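Local coordinates for GlcNAc Inducible Gene 2, GIG2 (Candida albicans, PDB 6AKZ), which is probably an iron-dependent oxygenase of the DUF1479 family, with a cupin-type fold that binds a ferric iron ion, at residues I67-D71 with N72-Q76; T375-I379 with T380-T384. All coordinates share one frame; numbering follows the deposited sequence.

Contact 1 (I67-D71 with N72-Q76)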
loop_
_atom_site.group_PDB
_atom_site.type_symbol
_atom_site.label_atom_id
_atom_site.label_comp_id
_atom_site.label_asym_id
_atom_site.label_seq_id
_atom_site.Cartn_x
_atom_site.Cartn_y
_atom_site.Cartn_z
ATOM N N ILE A 67 -16.436 -15.864 6.371
ATOM C CA ILE A 67 -16.566 -17.166 7.032
ATOM C C ILE A 67 -15.592 -18.246 6.561
ATOM O O ILE A 67 -15.329 -19.147 7.268
ATOM C CB ILE A 67 -17.991 -17.678 7.098
ATOM C CG1 ILE A 67 -18.402 -18.316 5.816
ATOM C CG2 ILE A 67 -18.924 -16.578 7.427
ATOM C CD1 ILE A 67 -19.785 -18.873 5.957
ATOM N N ASP A 68 -15.096 -18.133 5.346
ATOM C CA ASP A 68 -14.061 -19.025 4.803
ATOM C C ASP A 68 -12.694 -18.875 5.600
ATOM O O ASP A 68 -11.813 -19.714 5.472
ATOM C CB ASP A 68 -13.785 -18.750 3.286
ATOM C CG ASP A 68 -15.040 -18.851 2.336
ATOM O OD1 ASP A 68 -16.000 -19.585 2.681
ATOM O OD2 ASP A 68 -15.036 -18.222 1.174
ATOM N N ILE A 69 -12.498 -17.807 6.346
ATOM C CA ILE A 69 -11.254 -17.594 7.065
ATOM C C ILE A 69 -11.339 -18.331 8.385
ATOM O O ILE A 69 -12.149 -17.955 9.256
ATOM C CB ILE A 69 -10.972 -16.125 7.278
ATOM C CG1 ILE A 69 -10.753 -15.491 5.888
ATOM C CG2 ILE A 69 -9.787 -15.913 8.231
ATOM C CD1 ILE A 69 -10.733 -13.984 5.904
ATOM N N LYS A 70 -10.588 -19.420 8.515
ATOM C CA LYS A 70 -10.658 -20.243 9.740
ATOM C C LYS A 70 -9.316 -20.135 10.385
ATOM O O LYS A 70 -8.331 -20.123 9.666
ATOM C CB LYS A 70 -10.949 -21.695 9.390
ATOM C CG LYS A 70 -12.223 -21.956 8.624
ATOM C CD LYS A 70 -13.504 -21.721 9.444
ATOM C CE LYS A 70 -13.871 -20.250 9.729
ATOM N NZ LYS A 70 -15.324 -19.864 9.922
ATOM N N ASP A 71 -9.262 -19.991 11.714
ATOM C CA ASP A 71 -7.995 -19.908 12.464
ATOM C C ASP A 71 -7.105 -18.749 11.990
ATOM O O ASP A 71 -5.907 -18.940 11.885
ATOM C CB ASP A 71 -7.227 -21.246 12.359
ATOM C CG ASP A 71 -8.002 -22.412 12.961
ATOM O OD1 ASP A 71 -8.644 -22.230 14.015
ATOM O OD2 ASP A 71 -7.986 -23.516 12.378
ATOM N N ASN A 72 -7.722 -17.587 11.705
ATOM C CA ASN A 72 -7.068 -16.425 11.168
ATOM C C ASN A 72 -6.077 -16.686 10.033
ATOM O O ASN A 72 -5.014 -16.126 10.036
ATOM C CB ASN A 72 -6.379 -15.654 12.276
ATOM C CG ASN A 72 -7.310 -15.372 13.428
ATOM O OD1 ASN A 72 -8.252 -14.622 13.294
ATOM N ND2 ASN A 72 -7.113 -16.081 14.515
ATOM N N LYS A 73 -6.476 -17.539 9.073
ATOM C CA LYS A 73 -5.686 -17.865 7.896
ATOM C C LYS A 73 -6.549 -17.801 6.703
ATOM O O LYS A 73 -7.668 -18.258 6.746
ATOM C CB LYS A 73 -5.173 -19.309 7.924
ATOM C CG LYS A 73 -4.210 -19.545 9.010
ATOM C CD LYS A 73 -3.859 -21.027 9.171
ATOM C CE LYS A 73 -3.351 -21.239 10.599
ATOM N NZ LYS A 73 -2.885 -22.637 10.805
ATOM N N LEU A 74 -5.992 -17.299 5.594
ATOM C CA LEU A 74 -6.699 -17.444 4.347
ATOM C C LEU A 74 -6.610 -18.929 4.016
ATOM O O LEU A 74 -5.520 -19.526 4.169
ATOM C CB LEU A 74 -6.068 -16.638 3.229
ATOM C CG LEU A 74 -6.071 -15.106 3.386
ATOM C CD1 LEU A 74 -5.357 -14.489 2.188
ATOM C CD2 LEU A 74 -7.456 -14.502 3.528
ATOM N N PRO A 75 -7.724 -19.517 3.577
ATOM C CA PRO A 75 -7.603 -20.864 2.909
ATOM C C PRO A 75 -6.569 -20.925 1.793
ATOM O O PRO A 75 -6.395 -19.925 1.064
ATOM C CB PRO A 75 -8.981 -21.072 2.310
ATOM C CG PRO A 75 -9.725 -19.843 2.479
ATOM C CD PRO A 75 -9.055 -18.925 3.411
ATOM N N GLN A 76 -5.998 -22.125 1.594
ATOM C CA GLN A 76 -4.961 -22.358 0.642
ATOM C C GLN A 76 -5.276 -21.821 -0.749
ATOM O O GLN A 76 -4.441 -21.143 -1.339
ATOM C CB GLN A 76 -4.580 -23.874 0.617
ATOM C CG GLN A 76 -3.526 -24.276 -0.410
ATOM C CD GLN A 76 -3.735 -25.703 -0.950
ATOM O OE1 GLN A 76 -4.803 -26.065 -1.508
ATOM N NE2 GLN A 76 -2.713 -26.510 -0.807
#
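Ile-69 and Leu-74 run alongside each other in the same direction, one from each arm of a tight turn. In Ile-69, CB is 4.0 Å from Lys-73 O. The chain forks there. With CG1 anti to the carbonyl carbon (chi1 -65°), CG2 turns towards the returning arm of the turn and rests 3.5 Å from Lys-73 O. CG1 runs along Leu-74, 4.2 Å from its CD2. The tip, CD1, meets the same methyl, Leu-74 CD2, at 4.1 Å. Ala-151 and Met-152 of helix 143-153 touch Ile-69 and Leu-74 in turn, so this apolar pair faces inward. Next along the chain, Pro-75 CD packs 3.5 Å from Asp-68 O. Lys-70 leans the other way and curls back, and its NZ donates to Ile-67 O at 2.7 Å in the carbonyl plane. The reversal itself is closed by Lys-73 N donating to Lys-70 O at 3.2 Å. That bond is bent, 140° at the hydrogen. Asp-71 and Asn-72 both take left-handed helical backbone angles. Such a pair is close to a type III' beta turn, here in the loop joining strand 63-65 to helix 76-85.

Contact 2 (T375-I379 with T380-T384)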
loop_
_atom_site.group_PDB
_atom_site.type_symbol
_atom_site.label_atom_id
_atom_site.label_comp_id
_atom_site.label_asym_id
_atom_site.label_seq_id
_atom_site.Cartn_x
_atom_site.Cartn_y
_atom_site.Cartn_z
ATOM N N THR A 375 -0.212 -1.918 8.419
ATOM C CA THR A 375 0.970 -1.200 8.809
ATOM C C THR A 375 1.589 -2.033 9.964
ATOM O O THR A 375 1.199 -1.942 11.123
ATOM C CB THR A 375 0.560 0.181 9.329
ATOM O OG1 THR A 375 -0.175 0.877 8.313
ATOM C CG2 THR A 375 1.773 0.974 9.743
ATOM N N PRO A 376 2.556 -2.893 9.652
ATOM C CA PRO A 376 3.137 -3.707 10.722
ATOM C C PRO A 376 4.035 -2.909 11.653
ATOM O O PRO A 376 4.652 -1.908 11.238
ATOM C CB PRO A 376 3.967 -4.765 9.931
ATOM C CG PRO A 376 4.396 -3.968 8.662
ATOM C CD PRO A 376 3.170 -3.115 8.330
ATOM N N LEU A 377 4.089 -3.392 12.887
ATOM C CA LEU A 377 5.050 -2.898 13.824
ATOM C C LEU A 377 6.440 -3.186 13.263
ATOM O O LEU A 377 6.829 -4.330 13.079
ATOM C CB LEU A 377 4.860 -3.474 15.234
ATOM C CG LEU A 377 5.981 -3.093 16.253
ATOM C CD1 LEU A 377 5.936 -1.595 16.487
ATOM C CD2 LEU A 377 5.617 -3.844 17.549
ATOM N N SER A 378 7.123 -2.158 12.910
ATOM C CA SER A 378 8.442 -2.302 12.221
ATOM C C SER A 378 9.249 -1.101 12.370
ATOM O O SER A 378 8.763 -0.009 12.725
ATOM C CB SER A 378 8.257 -2.672 10.700
ATOM O OG SER A 378 7.838 -1.527 9.989
ATOM N N ILE A 379 10.529 -1.240 12.120
ATOM C CA ILE A 379 11.465 -0.104 12.425
ATOM C C ILE A 379 11.132 1.226 11.724
ATOM O O ILE A 379 11.223 2.310 12.350
ATOM C CB ILE A 379 12.918 -0.540 12.254
ATOM C CG1 ILE A 379 13.859 0.419 12.944
ATOM C CG2 ILE A 379 13.342 -0.720 10.816
ATOM C CD1 ILE A 379 13.733 0.361 14.450
ATOM N N THR A 380 10.639 1.168 10.493
ATOM C CA THR A 380 10.313 2.425 9.746
ATOM C C THR A 380 8.902 2.929 10.117
ATOM O O THR A 380 8.488 3.897 9.523
ATOM C CB THR A 380 10.490 2.306 8.220
ATOM O OG1 THR A 380 9.578 1.323 7.670
ATOM C CG2 THR A 380 11.933 1.891 7.828
ATOM N N ASN A 381 8.170 2.195 10.981
ATOM C CA ASN A 381 6.854 2.549 11.458
ATOM C C ASN A 381 6.849 3.076 12.899
ATOM O O ASN A 381 5.795 3.389 13.437
ATOM C CB ASN A 381 5.868 1.405 11.278
ATOM C CG ASN A 381 5.307 1.385 9.870
ATOM O OD1 ASN A 381 5.239 2.468 9.240
ATOM N ND2 ASN A 381 5.027 0.211 9.306
ATOM N N ILE A 382 8.001 3.155 13.529
ATOM C CA ILE A 382 8.011 3.706 14.905
ATOM C C ILE A 382 7.605 5.189 14.877
ATOM O O ILE A 382 6.853 5.673 15.764
ATOM C CB ILE A 382 9.360 3.470 15.579
ATOM C CG1 ILE A 382 9.662 1.974 15.681
ATOM C CG2 ILE A 382 9.367 4.156 16.925
ATOM C CD1 ILE A 382 8.707 1.168 16.519
ATOM N N GLN A 383 8.001 5.914 13.841
ATOM C CA GLN A 383 7.550 7.341 13.781
ATOM C C GLN A 383 6.050 7.460 13.601
ATOM O O GLN A 383 5.420 8.321 14.161
ATOM C CB GLN A 383 8.262 8.068 12.646
ATOM C CG GLN A 383 9.716 8.282 12.939
ATOM C CD GLN A 383 10.019 9.339 14.000
ATOM O OE1 GLN A 383 9.118 9.947 14.633
ATOM N NE2 GLN A 383 11.315 9.569 14.206
ATOM N N THR A 384 5.480 6.534 12.870
ATOM C CA THR A 384 4.061 6.457 12.693
ATOM C C THR A 384 3.356 6.167 14.018
ATOM O O THR A 384 2.395 6.846 14.320
ATOM C CB THR A 384 3.650 5.394 11.616
ATOM O OG1 THR A 384 4.107 5.888 10.362
ATOM C CG2 THR A 384 2.164 5.151 11.574
HETATM O O HOH W 1 9.936 -0.866 8.663
HETATM O O HOH W 2 10.234 4.961 12.125
#
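Thr-375 lays its methyl over the flat face of the Asn-381 amide. Its CG2 sits 3.4 Å from Asn-381 ND2 and 3.6 Å from Asn-381 CG. The methyl reaches there because it stands anti to the backbone N of Thr-375. Asn-381 ND2 donates to Pro-376 O at 2.9 Å, fairly straight at 157° and in the carbonyl plane. Pro-376 O lies slightly tilted, by 16°, from the plane of the Asn-381 amide. A second bond from ND2 goes to Phe-253 O, so two carbonyls hold the buried amide and limit its rotation. The backbone of Asn-381 is gripped too: its N donates to Ser-378 O at 2.9 Å, which closes a type I turn through Ile-379 and Thr-380. Across the turn, Leu-377 and Ile-382 approach at a slant, CD1 to CD1, at 3.9 Å. A water takes a bond from Gln-383 N at 3.0 Å and gives one to Ile-379 O at 2.8 Å, linking the turn to the start of helix 382-394. Most of the corner is buried. Strand 166-167 borders Pro-376, Leu-377 and Ser-378, helix 445-460 lies against Leu-377, Ile-379 and Ile-382, and helix 466-474 meets Ile-379 and Thr-380.

Overall arrangement
Contacts 1 and 2 are separate local turns. Their centres are 26 Å apart and their nearest atoms about 14 Å apart. Each leads from a strand of the same seven-stranded mixed sheet into a helix. Contact 1 follows an edge strand, 63-65, and contact 2 follows the inner strand 367-371. Contact 1 is only partly buried, with its centre 22 Å from the centre of the chain. Contact 2 is buried, with its centre 14 Å from that point. Neither reaches the iron site formed by His-192, Asp-194 and His-355. Contact 1 leans on helix 143-153 and contact 2 on strand 166-167, which comes soon after that helix in the chain.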